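Local coordinates for transcriptional regulator, marR family, putative (Sulfolobus solfataricus, PDB 3F3X), which probably binds DNA as a dimeric winged helix-turn-helix transcription factor of the MarR type and regulates transcription of its target genes, at residues M11-I14 with A15-R19; K44-E48 with E49-M53; V54-A57 with N58-V62; V71-L74 with E75-L79; R82-S86 with K87-I91. All coordinates share one frame; numbering follows the deposited sequence. Where two conformers were deposited one is given.

Overall arrangement
Interaction 1 lies on the long N-terminal helix 3-33, and the other four follow one another through the winged helix-turn-helix domain. Interactions 2 and 3 have centres about 11 Å apart and are riveted by a salt bridge, Glu48 OE1 to Arg59 NH1 at 2.8 Å. Both reach the same sulfate, which Lys16 and Gln9 of the second subunit also hold; the symmetric site is where Lys16 of interaction 1 binds its own sulfate. Within one chain, interactions 1 and 3 stay about 7 Å apart at their nearest atoms. Interaction 4 ends helix 64-76 and is tied to interaction 5, the wing, by Arg82, whose NE lies 2.8 Å from Glu75 OE1.

Interaction 1: residues M11-I14 with A15-R19. With SO4 (sulfate ion), chain B.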
# COMPACT_ATOMS: atom_id res chain seq x y z
N MET A 11 -6.85 8.32 1.61
CA MET A 11 -6.21 7.09 2.07
C MET A 11 -6.77 5.86 1.35
O MET A 11 -6.02 4.92 1.06
CB MET A 11 -6.36 6.96 3.59
CG MET A 11 -5.77 8.14 4.37
SD MET A 11 -4.00 8.45 4.06
CE MET A 11 -3.31 7.04 4.79
N ASN A 12 -8.07 5.85 1.06
CA ASN A 12 -8.67 4.72 0.36
C ASN A 12 -8.04 4.57 -1.01
O ASN A 12 -7.79 3.47 -1.48
CB ASN A 12 -10.18 4.92 0.18
CG ASN A 12 -10.95 4.77 1.47
OD1 ASN A 12 -10.57 4.00 2.35
ND2 ASN A 12 -12.05 5.50 1.58
N THR A 13 -7.79 5.70 -1.67
CA THR A 13 -7.20 5.69 -3.00
C THR A 13 -5.73 5.26 -2.93
O THR A 13 -5.27 4.48 -3.76
CB THR A 13 -7.30 7.08 -3.64
OG1 THR A 13 -8.68 7.49 -3.66
CG2 THR A 13 -6.76 7.06 -5.06
N ILE A 14 -5.01 5.76 -1.94
CA ILE A 14 -3.61 5.40 -1.77
C ILE A 14 -3.49 3.90 -1.57
O ILE A 14 -2.57 3.26 -2.08
CB ILE A 14 -2.99 6.17 -0.56
CG1 ILE A 14 -2.75 7.63 -0.98
CG2 ILE A 14 -1.70 5.50 -0.08
CD1 ILE A 14 -2.22 8.51 0.13
N ALA A 15 -4.44 3.32 -0.84
CA ALA A 15 -4.45 1.89 -0.59
C ALA A 15 -4.53 1.11 -1.89
O ALA A 15 -3.81 0.13 -2.08
CB ALA A 15 -5.64 1.53 0.31
N LYS A 16 -5.41 1.55 -2.79
CA LYS A 16 -5.60 0.91 -4.08
C LYS A 16 -4.35 1.03 -4.95
O LYS A 16 -3.93 0.07 -5.59
CB LYS A 16 -6.78 1.54 -4.83
CG LYS A 16 -8.11 1.48 -4.09
CD LYS A 16 -9.18 2.23 -4.88
CE LYS A 16 -10.50 2.28 -4.15
NZ LYS A 16 -11.53 2.97 -4.97
N ILE A 17 -3.77 2.23 -4.97
CA ILE A 17 -2.57 2.49 -5.77
C ILE A 17 -1.45 1.55 -5.35
O ILE A 17 -0.77 0.97 -6.20
CB ILE A 17 -2.11 3.96 -5.61
CG1 ILE A 17 -3.19 4.90 -6.16
CG2 ILE A 17 -0.79 4.17 -6.37
CD1 ILE A 17 -2.90 6.39 -5.97
N TYR A 18 -1.25 1.38 -4.04
CA TYR A 18 -0.20 0.49 -3.56
C TYR A 18 -0.45 -0.95 -3.99
O TYR A 18 0.43 -1.59 -4.56
CB TYR A 18 -0.10 0.53 -2.04
CG TYR A 18 0.87 -0.51 -1.52
CD1 TYR A 18 2.25 -0.30 -1.61
CD2 TYR A 18 0.42 -1.71 -1.00
CE1 TYR A 18 3.15 -1.27 -1.18
CE2 TYR A 18 1.31 -2.69 -0.57
CZ TYR A 18 2.67 -2.46 -0.66
OH TYR A 18 3.55 -3.42 -0.22
N ARG A 19 -1.64 -1.47 -3.69
CA ARG A 19 -1.97 -2.84 -4.05
C ARG A 19 -1.80 -3.09 -5.54
O ARG A 19 -1.25 -4.11 -5.95
CB ARG A 19 -3.42 -3.15 -3.65
CG ARG A 19 -3.65 -3.15 -2.15
CD ARG A 19 -5.12 -3.35 -1.86
NE ARG A 19 -5.41 -3.26 -0.43
CZ ARG A 19 -6.57 -2.84 0.06
NH1 ARG A 19 -7.54 -2.48 -0.77
NH2 ARG A 19 -6.77 -2.79 1.37
S SO4 B . -13.81 3.21 -2.08
O1 SO4 B . -12.51 3.22 -1.39
O2 SO4 B . -14.77 2.41 -1.30
O3 SO4 B . -13.65 2.61 -3.42
O4 SO4 B . -14.31 4.59 -2.19
O HOH W 1 -10.30 5.29 -4.51
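Thr13 and Ile17 sit one turn apart on helix 3-33, their side chains crossing at a slant. Thr13 CG2, held anti to its backbone N, comes within 4.0 Å of Ile17 CD1. Ile17 sends CG1 back along the helix (chi1 -63°), and this carbon passes 3.2 Å from Thr13 O, the oxygen that also takes Ile17 N in a nearly linear 3.0 Å bond. An alanine at Ile17 would strip away CG1 and CD1 and would probably leave the Thr13 methyl without this apolar neighbour. Thr13 OG1 bonds to the carbonyl of Gln9 and accepts from a water 2.9 Å away. That water accepts from NZ of Lys16, whose extended chain, in one of its two conformers, runs back past Asn12, with CG 3.3 Å from Asn12 O, and carries NZ to sulfate O3 at 2.7 Å. Asn12 borders the same sulfate with CB, while its OD1 bonds to Tyr37 OH of the second subunit. Tyr60, Lys44 and Arg59 of that subunit complete the site with Gln9 of this chain. Lys16 thus shares one anion with the partner chain, and this sulfate, probably from the crystallisation liquor, likely offsets some positive charge gathered from both chains.

Interaction 2: residues K44-E48 with E49-M53. With SO4 (sulfate ion), chain C.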
# COMPACT_ATOMS: atom_id res chain seq x y z
N LYS A 44 18.58 0.47 -2.62
CA LYS A 44 18.68 1.92 -2.73
C LYS A 44 19.21 2.56 -1.44
O LYS A 44 20.14 3.37 -1.47
CB LYS A 44 17.33 2.54 -3.08
CG LYS A 44 17.38 4.07 -3.19
CD LYS A 44 16.01 4.65 -3.48
CE LYS A 44 16.07 6.18 -3.57
NZ LYS A 44 14.70 6.77 -3.70
N ALA A 45 18.62 2.19 -0.31
CA ALA A 45 19.03 2.75 0.98
C ALA A 45 20.49 2.44 1.33
O ALA A 45 21.21 3.31 1.83
CB ALA A 45 18.10 2.25 2.08
N THR A 46 20.91 1.20 1.10
CA THR A 46 22.28 0.82 1.41
C THR A 46 23.28 1.39 0.40
O THR A 46 24.46 1.54 0.72
CB THR A 46 22.46 -0.73 1.51
OG1 THR A 46 22.05 -1.35 0.29
CG2 THR A 46 21.62 -1.28 2.68
N SER A 47 22.82 1.71 -0.80
CA SER A 47 23.72 2.29 -1.80
C SER A 47 24.16 3.67 -1.31
O SER A 47 25.21 4.18 -1.71
CB SER A 47 23.03 2.41 -3.16
OG SER A 47 22.09 3.48 -3.18
N GLU A 48 23.33 4.28 -0.46
CA GLU A 48 23.61 5.60 0.10
C GLU A 48 24.70 5.50 1.17
O GLU A 48 25.62 6.32 1.22
CB GLU A 48 22.33 6.19 0.71
CG GLU A 48 21.25 6.48 -0.34
CD GLU A 48 19.86 6.60 0.26
OE1 GLU A 48 19.72 6.54 1.50
OE2 GLU A 48 18.89 6.74 -0.53
N GLU A 49 24.59 4.50 2.03
CA GLU A 49 25.56 4.23 3.09
C GLU A 49 25.06 2.97 3.81
O GLU A 49 23.88 2.63 3.71
CB GLU A 49 25.64 5.41 4.09
CG GLU A 49 24.46 5.51 5.07
CD GLU A 49 24.63 6.66 6.06
OE1 GLU A 49 24.49 7.83 5.65
OE2 GLU A 49 24.91 6.39 7.25
N PRO A 50 25.95 2.26 4.51
CA PRO A 50 25.51 1.05 5.22
C PRO A 50 24.37 1.39 6.17
O PRO A 50 24.41 2.42 6.83
CB PRO A 50 26.78 0.60 5.95
CG PRO A 50 27.88 1.06 5.00
CD PRO A 50 27.40 2.46 4.65
N ARG A 51 23.36 0.52 6.23
CA ARG A 51 22.20 0.77 7.08
C ARG A 51 21.91 -0.39 8.02
O ARG A 51 22.05 -1.55 7.65
CB ARG A 51 20.95 0.97 6.21
CG ARG A 51 21.07 2.02 5.11
CD ARG A 51 21.26 3.41 5.69
NE ARG A 51 21.06 4.44 4.68
CZ ARG A 51 21.02 5.74 4.94
NH1 ARG A 51 21.19 6.19 6.18
NH2 ARG A 51 20.81 6.60 3.96
N SER A 52 21.49 -0.07 9.24
CA SER A 52 21.16 -1.11 10.21
C SER A 52 19.82 -1.72 9.83
O SER A 52 19.04 -1.12 9.08
CB SER A 52 21.08 -0.53 11.63
OG SER A 52 19.93 0.29 11.79
N MET A 53 19.54 -2.91 10.36
CA MET A 53 18.28 -3.60 10.06
C MET A 53 17.10 -2.79 10.58
O MET A 53 16.05 -2.73 9.95
CB MET A 53 18.29 -4.99 10.70
CG MET A 53 19.45 -5.87 10.23
SD MET A 53 19.29 -6.39 8.50
CE MET A 53 18.47 -7.96 8.71
S SO4 C . 13.11 5.76 -0.56
O1 SO4 C . 11.85 5.21 -1.09
O2 SO4 C . 14.21 4.81 -0.82
O3 SO4 C . 12.99 5.96 0.90
O4 SO4 C . 13.40 7.04 -1.23
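The guanidinium of Arg51 has the CG of Glu49 over the centre of one face, 3.4 Å above its plane, while Ala45 O and Glu48 OE1 meet it at the edge. The site is the corner of the winged helix-turn-helix domain where helix 37-48 gives way to the short strand 51-52. Arg51 folds back at chi2 (-65°) and lays CG near the Thr46 methyl. NE then bonds to Ala45 O at 3.1 Å, arriving from above the carbonyl plane; Glu48 N reaches the same oxygen from the opposite face, so one carbonyl at the helix end is gripped twice. NH2 takes the anti lone pair of Glu48 OE1, with carboxylate and guanidinium turned 81° apart. Glu49 adds only a long, charge-based pairing from its carboxylate to NH1, completing a salt-bridge network. Because Glu48 OE1 also binds Arg59 of helix 53-60, the carboxylate probably offsets the positive charge of both arginines. Backbone bonds from Arg51 to Val94 place the corner at the edge of the sheet. The shortest hydrogen bond between the two segments is Arg51 NH2 to Glu48 OE1, at 2.7 Å.

Interaction 3: residues V54-A57 with N58-V62; sequences VYLA and NRYFV. With SO4 (sulfate ion), chain C.
Arg59 reaches out from helix 53-60 beside Tyr55, one turn earlier, and its chain can be followed to the sulfate. CB lies 3.4 Å from Tyr55 O, the carbonyl that takes the backbone N of Arg59. CG, set anti to that N (chi1 178°), rides over the centre of the Tyr60 ring, 3.8 Å above its plane. CD packs against the phenol end of Tyr55, 3.7 Å from CE2. From there the guanidinium divides its work. NE points at sulfate O3 at 2.9 Å, NH2 at sulfate O2, and NH1 at Tyr55 OH at 3.0 Å, a partner lifted 20° out of the guanidinium plane; ring and guanidinium stand 77° apart. NH1 also forms a salt bridge to Glu48. Tyr60 closes the group by donating its hydroxyl to sulfate O2 at 2.6 Å, and its CE1 lies near Leu56 CD2. Replacing Arg59 with a leucine would remove every N-H of this group, and would probably leave Tyr55 OH without this donor, Glu48 with Arg51 alone of its two arginines, and the sulfate held more loosely. Further along, Phe61 takes positive phi as the chain leaves the helix, and Val62 N bonds to Ala57 O on a carbonyl lone pair. Tyr60 O accepts from Arg19 of the second subunit, and Lys44 of this chain and Lys16 and Gln9 of that subunit bind the same sulfate. A cationic arginine gripping an anion with two N-H groups, with a tyrosine hydroxyl beside it, is consistent with a pocket that suits a tetrahedral oxyanion across the dimer interface.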
# COMPACT_ATOMS: atom_id res chain seq x y z
N VAL A 54 17.29 -2.15 11.73
CA VAL A 54 16.25 -1.32 12.33
C VAL A 54 15.99 -0.11 11.43
O VAL A 54 14.84 0.27 11.21
CB VAL A 54 16.65 -0.82 13.74
CG1 VAL A 54 15.63 0.20 14.24
CG2 VAL A 54 16.75 -1.99 14.70
N TYR A 55 17.06 0.49 10.93
CA TYR A 55 16.92 1.64 10.05
C TYR A 55 16.08 1.29 8.83
O TYR A 55 15.21 2.05 8.43
CB TYR A 55 18.28 2.13 9.57
CG TYR A 55 18.19 3.24 8.55
CD1 TYR A 55 18.21 4.58 8.95
CD2 TYR A 55 18.05 2.96 7.19
CE1 TYR A 55 18.10 5.61 8.02
CE2 TYR A 55 17.94 3.99 6.25
CZ TYR A 55 17.97 5.31 6.67
OH TYR A 55 17.87 6.32 5.75
N LEU A 56 16.35 0.13 8.24
CA LEU A 56 15.63 -0.30 7.05
C LEU A 56 14.14 -0.55 7.30
O LEU A 56 13.29 -0.08 6.54
CB LEU A 56 16.28 -1.56 6.46
CG LEU A 56 17.70 -1.33 5.93
CD1 LEU A 56 18.38 -2.66 5.66
CD2 LEU A 56 17.65 -0.46 4.67
N ALA A 57 13.82 -1.27 8.37
CA ALA A 57 12.43 -1.55 8.70
C ALA A 57 11.69 -0.24 8.95
O ALA A 57 10.54 -0.07 8.54
CB ALA A 57 12.36 -2.43 9.94
N ASN A 58 12.37 0.67 9.62
CA ASN A 58 11.83 1.98 9.97
C ASN A 58 11.53 2.85 8.75
O ASN A 58 10.47 3.47 8.66
CB ASN A 58 12.83 2.71 10.86
CG ASN A 58 12.21 3.18 12.16
OD1 ASN A 58 11.49 4.17 12.19
ND2 ASN A 58 12.49 2.45 13.23
N ARG A 59 12.47 2.89 7.82
CA ARG A 59 12.32 3.70 6.63
C ARG A 59 11.27 3.16 5.68
O ARG A 59 10.54 3.94 5.06
CB ARG A 59 13.67 3.82 5.91
CG ARG A 59 13.65 4.60 4.59
CD ARG A 59 15.08 4.92 4.14
NE ARG A 59 15.17 5.30 2.74
CZ ARG A 59 16.28 5.70 2.14
NH1 ARG A 59 17.42 5.78 2.84
NH2 ARG A 59 16.28 5.97 0.84
N TYR A 60 11.17 1.85 5.56
CA TYR A 60 10.20 1.27 4.64
C TYR A 60 8.92 0.72 5.26
O TYR A 60 8.10 0.11 4.58
CB TYR A 60 10.90 0.21 3.79
CG TYR A 60 11.99 0.84 2.95
CD1 TYR A 60 13.34 0.63 3.25
CD2 TYR A 60 11.66 1.73 1.93
CE1 TYR A 60 14.34 1.32 2.55
CE2 TYR A 60 12.64 2.42 1.23
CZ TYR A 60 13.98 2.22 1.54
OH TYR A 60 14.95 2.92 0.86
N PHE A 61 8.74 0.97 6.55
CA PHE A 61 7.56 0.52 7.27
C PHE A 61 7.23 -0.96 7.12
O PHE A 61 6.09 -1.33 6.85
CB PHE A 61 6.34 1.35 6.85
CG PHE A 61 6.42 2.80 7.27
CD1 PHE A 61 7.26 3.68 6.60
CD2 PHE A 61 5.65 3.27 8.33
CE1 PHE A 61 7.34 5.02 6.99
CE2 PHE A 61 5.72 4.61 8.72
CZ PHE A 61 6.56 5.48 8.05
N VAL A 62 8.24 -1.81 7.30
CA VAL A 62 8.03 -3.24 7.24
C VAL A 62 8.61 -3.80 8.54
O VAL A 62 9.40 -3.13 9.21
CB VAL A 62 8.74 -3.89 6.03
CG1 VAL A 62 8.10 -3.41 4.73
CG2 VAL A 62 10.21 -3.53 6.05
S SO4 C . 13.11 5.76 -0.56
O1 SO4 C . 11.85 5.21 -1.09
O2 SO4 C . 14.21 4.81 -0.82
O3 SO4 C . 12.99 5.96 0.90
O4 SO4 C . 13.40 7.04 -1.23

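Interaction 4: residues V71-L74 with E75-L79; sequences VDKL and EAKGL
Leu74 and Leu79 both turn CG anti to the carbonyl carbon (chi1 -71° and -55°), which brings Leu74 CD2 to 3.9 Å from Leu79 CD1, the two side chains crossing at about a right angle. Between them the chain makes a Schellman motif that ends helix 64-76, the second helix of the helix-turn-helix and, as in other MarR proteins, probably the one that recognises DNA. Gly78 leaves the helix with positive phi, a backbone shape that glycine adopts easily, and the next residue swings back: Leu79 N bonds to Leu74 O at 2.9 Å, while Gly78 N bonds to Glu75 O. Lys77 N bonds to Lys73 O, with a weaker share in Leu74 O, so this last carbonyl has two donors, one of them weak. Just before it the helix is regular, with Glu75 N held by Val71 O at 2.7 Å and Ala76 N by Asp72 O.

Lys77 lays its aliphatic chain along Lys73: CG comes 3.1 Å from Lys73 O, and the bend at chi4 takes NZ off to the carbonyl of Asn34. Asp72 and Glu75 face the other way, toward Arg82 of strand 80-85, which bridges both carboxylates and would probably ease the repulsion between them. Leu74 is covered by Val80 of that strand and by Ile42 and Asp39 of helix 37-48, while Leu79 meets Val103 of helix 98-118, so the two leucines join the end of this helix to all three elements. Leu79 CB also lies 3.6 Å from Leu74 O, the oxygen its own backbone N binds.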
# COMPACT_ATOMS: atom_id res chain seq x y z
N VAL A 71 16.88 -9.55 3.25
CA VAL A 71 18.34 -9.51 3.31
C VAL A 71 18.95 -10.90 3.17
O VAL A 71 20.01 -11.07 2.56
CB VAL A 71 18.82 -8.85 4.63
CG1 VAL A 71 20.34 -8.94 4.75
CG2 VAL A 71 18.38 -7.39 4.66
N ASP A 72 18.28 -11.92 3.73
CA ASP A 72 18.80 -13.27 3.62
C ASP A 72 19.00 -13.63 2.15
O ASP A 72 20.03 -14.19 1.77
CB ASP A 72 17.84 -14.30 4.25
CG ASP A 72 17.81 -14.23 5.76
OD1 ASP A 72 18.83 -13.84 6.38
OD2 ASP A 72 16.76 -14.58 6.34
N LYS A 73 18.01 -13.32 1.32
CA LYS A 73 18.10 -13.63 -0.10
C LYS A 73 19.11 -12.74 -0.81
O LYS A 73 19.92 -13.22 -1.60
CB LYS A 73 16.73 -13.51 -0.77
CG LYS A 73 16.21 -14.83 -1.30
CD LYS A 73 14.71 -14.80 -1.54
CE LYS A 73 14.20 -16.19 -1.91
NZ LYS A 73 12.71 -16.25 -1.99
N LEU A 74 19.08 -11.45 -0.51
CA LEU A 74 20.01 -10.51 -1.11
C LEU A 74 21.46 -10.89 -0.80
O LEU A 74 22.32 -10.83 -1.67
CB LEU A 74 19.74 -9.09 -0.62
CG LEU A 74 18.45 -8.45 -1.14
CD1 LEU A 74 18.20 -7.14 -0.43
CD2 LEU A 74 18.56 -8.23 -2.65
N GLU A 75 21.73 -11.28 0.44
CA GLU A 75 23.09 -11.65 0.80
C GLU A 75 23.50 -12.95 0.12
O GLU A 75 24.64 -13.10 -0.30
CB GLU A 75 23.24 -11.77 2.33
CG GLU A 75 24.65 -12.16 2.74
CD GLU A 75 24.97 -11.82 4.19
OE1 GLU A 75 24.09 -12.01 5.06
OE2 GLU A 75 26.10 -11.38 4.46
N ALA A 76 22.56 -13.88 0.01
CA ALA A 76 22.83 -15.15 -0.64
C ALA A 76 23.18 -14.92 -2.11
O ALA A 76 23.98 -15.66 -2.69
CB ALA A 76 21.61 -16.06 -0.53
N LYS A 77 22.59 -13.88 -2.70
CA LYS A 77 22.83 -13.53 -4.09
C LYS A 77 24.08 -12.67 -4.24
O LYS A 77 24.45 -12.29 -5.36
CB LYS A 77 21.65 -12.74 -4.66
CG LYS A 77 20.32 -13.45 -4.64
CD LYS A 77 19.22 -12.49 -5.07
CE LYS A 77 17.86 -13.13 -4.94
NZ LYS A 77 17.10 -13.05 -6.21
N GLY A 78 24.71 -12.33 -3.12
CA GLY A 78 25.91 -11.51 -3.16
C GLY A 78 25.67 -10.04 -3.49
O GLY A 78 26.57 -9.35 -3.96
N LEU A 79 24.45 -9.57 -3.26
CA LEU A 79 24.11 -8.18 -3.54
C LEU A 79 24.37 -7.27 -2.34
O LEU A 79 24.58 -6.07 -2.50
CB LEU A 79 22.66 -8.07 -4.00
CG LEU A 79 22.35 -8.97 -5.20
CD1 LEU A 79 20.93 -8.70 -5.67
CD2 LEU A 79 23.35 -8.72 -6.32

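Interaction 5: residues R82-S86 with K87-I91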
# COMPACT_ATOMS: atom_id res chain seq x y z
N ARG A 82 25.95 -8.63 5.53
CA ARG A 82 25.69 -8.14 6.86
C ARG A 82 27.03 -8.11 7.58
O ARG A 82 27.82 -9.05 7.49
CB ARG A 82 24.71 -9.06 7.61
CG ARG A 82 23.25 -8.69 7.41
CD ARG A 82 22.31 -9.77 7.91
NE ARG A 82 22.38 -10.95 7.05
CZ ARG A 82 21.43 -11.87 6.97
NH1 ARG A 82 20.33 -11.77 7.70
NH2 ARG A 82 21.58 -12.89 6.13
N ILE A 83 27.30 -7.01 8.27
CA ILE A 83 28.52 -6.86 9.04
C ILE A 83 28.10 -6.25 10.36
O ILE A 83 26.99 -5.75 10.49
CB ILE A 83 29.56 -5.93 8.35
CG1 ILE A 83 28.89 -4.61 7.97
CG2 ILE A 83 30.17 -6.64 7.14
CD1 ILE A 83 29.85 -3.60 7.37
N ARG A 84 28.98 -6.31 11.35
CA ARG A 84 28.67 -5.75 12.65
C ARG A 84 29.08 -4.29 12.66
O ARG A 84 30.04 -3.92 11.99
CB ARG A 84 29.42 -6.51 13.74
CG ARG A 84 29.00 -7.97 13.90
CD ARG A 84 29.97 -8.70 14.81
NE ARG A 84 31.29 -8.82 14.20
CZ ARG A 84 32.39 -9.16 14.85
NH1 ARG A 84 32.35 -9.40 16.16
NH2 ARG A 84 33.54 -9.27 14.20
N ASP A 85 28.36 -3.48 13.42
CA ASP A 85 28.69 -2.07 13.53
C ASP A 85 30.05 -2.01 14.22
O ASP A 85 30.22 -2.55 15.31
CB ASP A 85 27.66 -1.33 14.37
CG ASP A 85 27.83 0.17 14.32
OD1 ASP A 85 28.98 0.64 14.21
OD2 ASP A 85 26.81 0.89 14.41
N SER A 86 31.02 -1.36 13.58
CA SER A 86 32.37 -1.26 14.13
C SER A 86 32.49 -0.42 15.39
O SER A 86 33.57 -0.31 15.96
CB SER A 86 33.33 -0.71 13.06
OG SER A 86 32.92 0.57 12.63
N LYS A 87 31.38 0.19 15.83
CA LYS A 87 31.40 1.01 17.03
C LYS A 87 30.42 0.47 18.06
O LYS A 87 30.23 1.04 19.13
CB LYS A 87 31.07 2.46 16.68
CG LYS A 87 32.03 3.06 15.65
CD LYS A 87 31.81 4.56 15.46
CE LYS A 87 32.23 5.35 16.70
NZ LYS A 87 32.12 6.82 16.49
N ASP A 88 29.81 -0.66 17.71
CA ASP A 88 28.86 -1.35 18.57
C ASP A 88 28.47 -2.63 17.84
O ASP A 88 27.42 -2.71 17.20
CB ASP A 88 27.62 -0.47 18.81
CG ASP A 88 26.58 -1.16 19.67
OD1 ASP A 88 26.96 -2.02 20.49
OD2 ASP A 88 25.39 -0.83 19.54
N ARG A 89 29.34 -3.63 17.96
CA ARG A 89 29.15 -4.92 17.31
C ARG A 89 27.83 -5.61 17.66
O ARG A 89 27.57 -6.73 17.21
CB ARG A 89 30.34 -5.83 17.63
CG ARG A 89 31.64 -5.33 17.01
CD ARG A 89 32.79 -6.32 17.15
NE ARG A 89 33.61 -6.08 18.34
CZ ARG A 89 34.68 -6.80 18.66
NH1 ARG A 89 35.07 -7.80 17.88
NH2 ARG A 89 35.38 -6.51 19.75
N ARG A 90 27.00 -4.93 18.44
CA ARG A 90 25.71 -5.47 18.83
C ARG A 90 24.68 -5.19 17.73
O ARG A 90 23.63 -5.83 17.67
CB ARG A 90 25.25 -4.82 20.13
CG ARG A 90 23.92 -5.34 20.66
CD ARG A 90 24.03 -6.80 21.07
NE ARG A 90 22.74 -7.34 21.47
CZ ARG A 90 22.55 -8.57 21.94
NH1 ARG A 90 23.57 -9.41 22.07
NH2 ARG A 90 21.33 -8.97 22.27
N ILE A 91 25.01 -4.25 16.85
CA ILE A 91 24.12 -3.86 15.76
C ILE A 91 24.49 -4.47 14.41
O ILE A 91 25.64 -4.43 14.00
CB ILE A 91 24.11 -2.32 15.58
CG1 ILE A 91 23.82 -1.64 16.92
CG2 ILE A 91 23.07 -1.93 14.54
CD1 ILE A 91 22.50 -2.04 17.56
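Asp85 and Ile91 are joined by a backbone bond, Asp85 N to Ile91 O at 2.9 Å, which closes the loop between them. Between these residues lie two type I turns, Asp85 to Asp88 and Asp88 to Ile91. In the first, Asp88 N bonds to Asp85 O at 3.1 Å; in the second, Ile91 N bonds to Asp88 O.

One side-chain bond fixes the start of the loop. Asp85 puts CG anti to its backbone N (chi1 -171°), which swings OD1 forward to accept Lys87 N at 2.9 Å, from above the carboxylate plane. The acid therefore bonds within its own turn, through main chain and side chain alike, the pattern of an Asx turn.

The remaining contacts are weaker. Asp85 CB meets Ile91 CB at 3.9 Å, and Arg84 CA brings a CA-H against Ile91 O. Arg84 and Arg89 cross at a slant, with Arg89 CD 3.2 Å above the guanidinium plane of Arg84, toward its rim; the two groups are turned 52° apart. Their NH1 atoms approach to 3.6 Å, a gathering of positive charge that would probably suit a phosphate backbone.

Ile83 pairs with Ile93 of strand 92-96. A basic loop standing at the end of an antiparallel hairpin is the wing of the winged helix-turn-helix fold, which in MarR proteins commonly reaches the DNA.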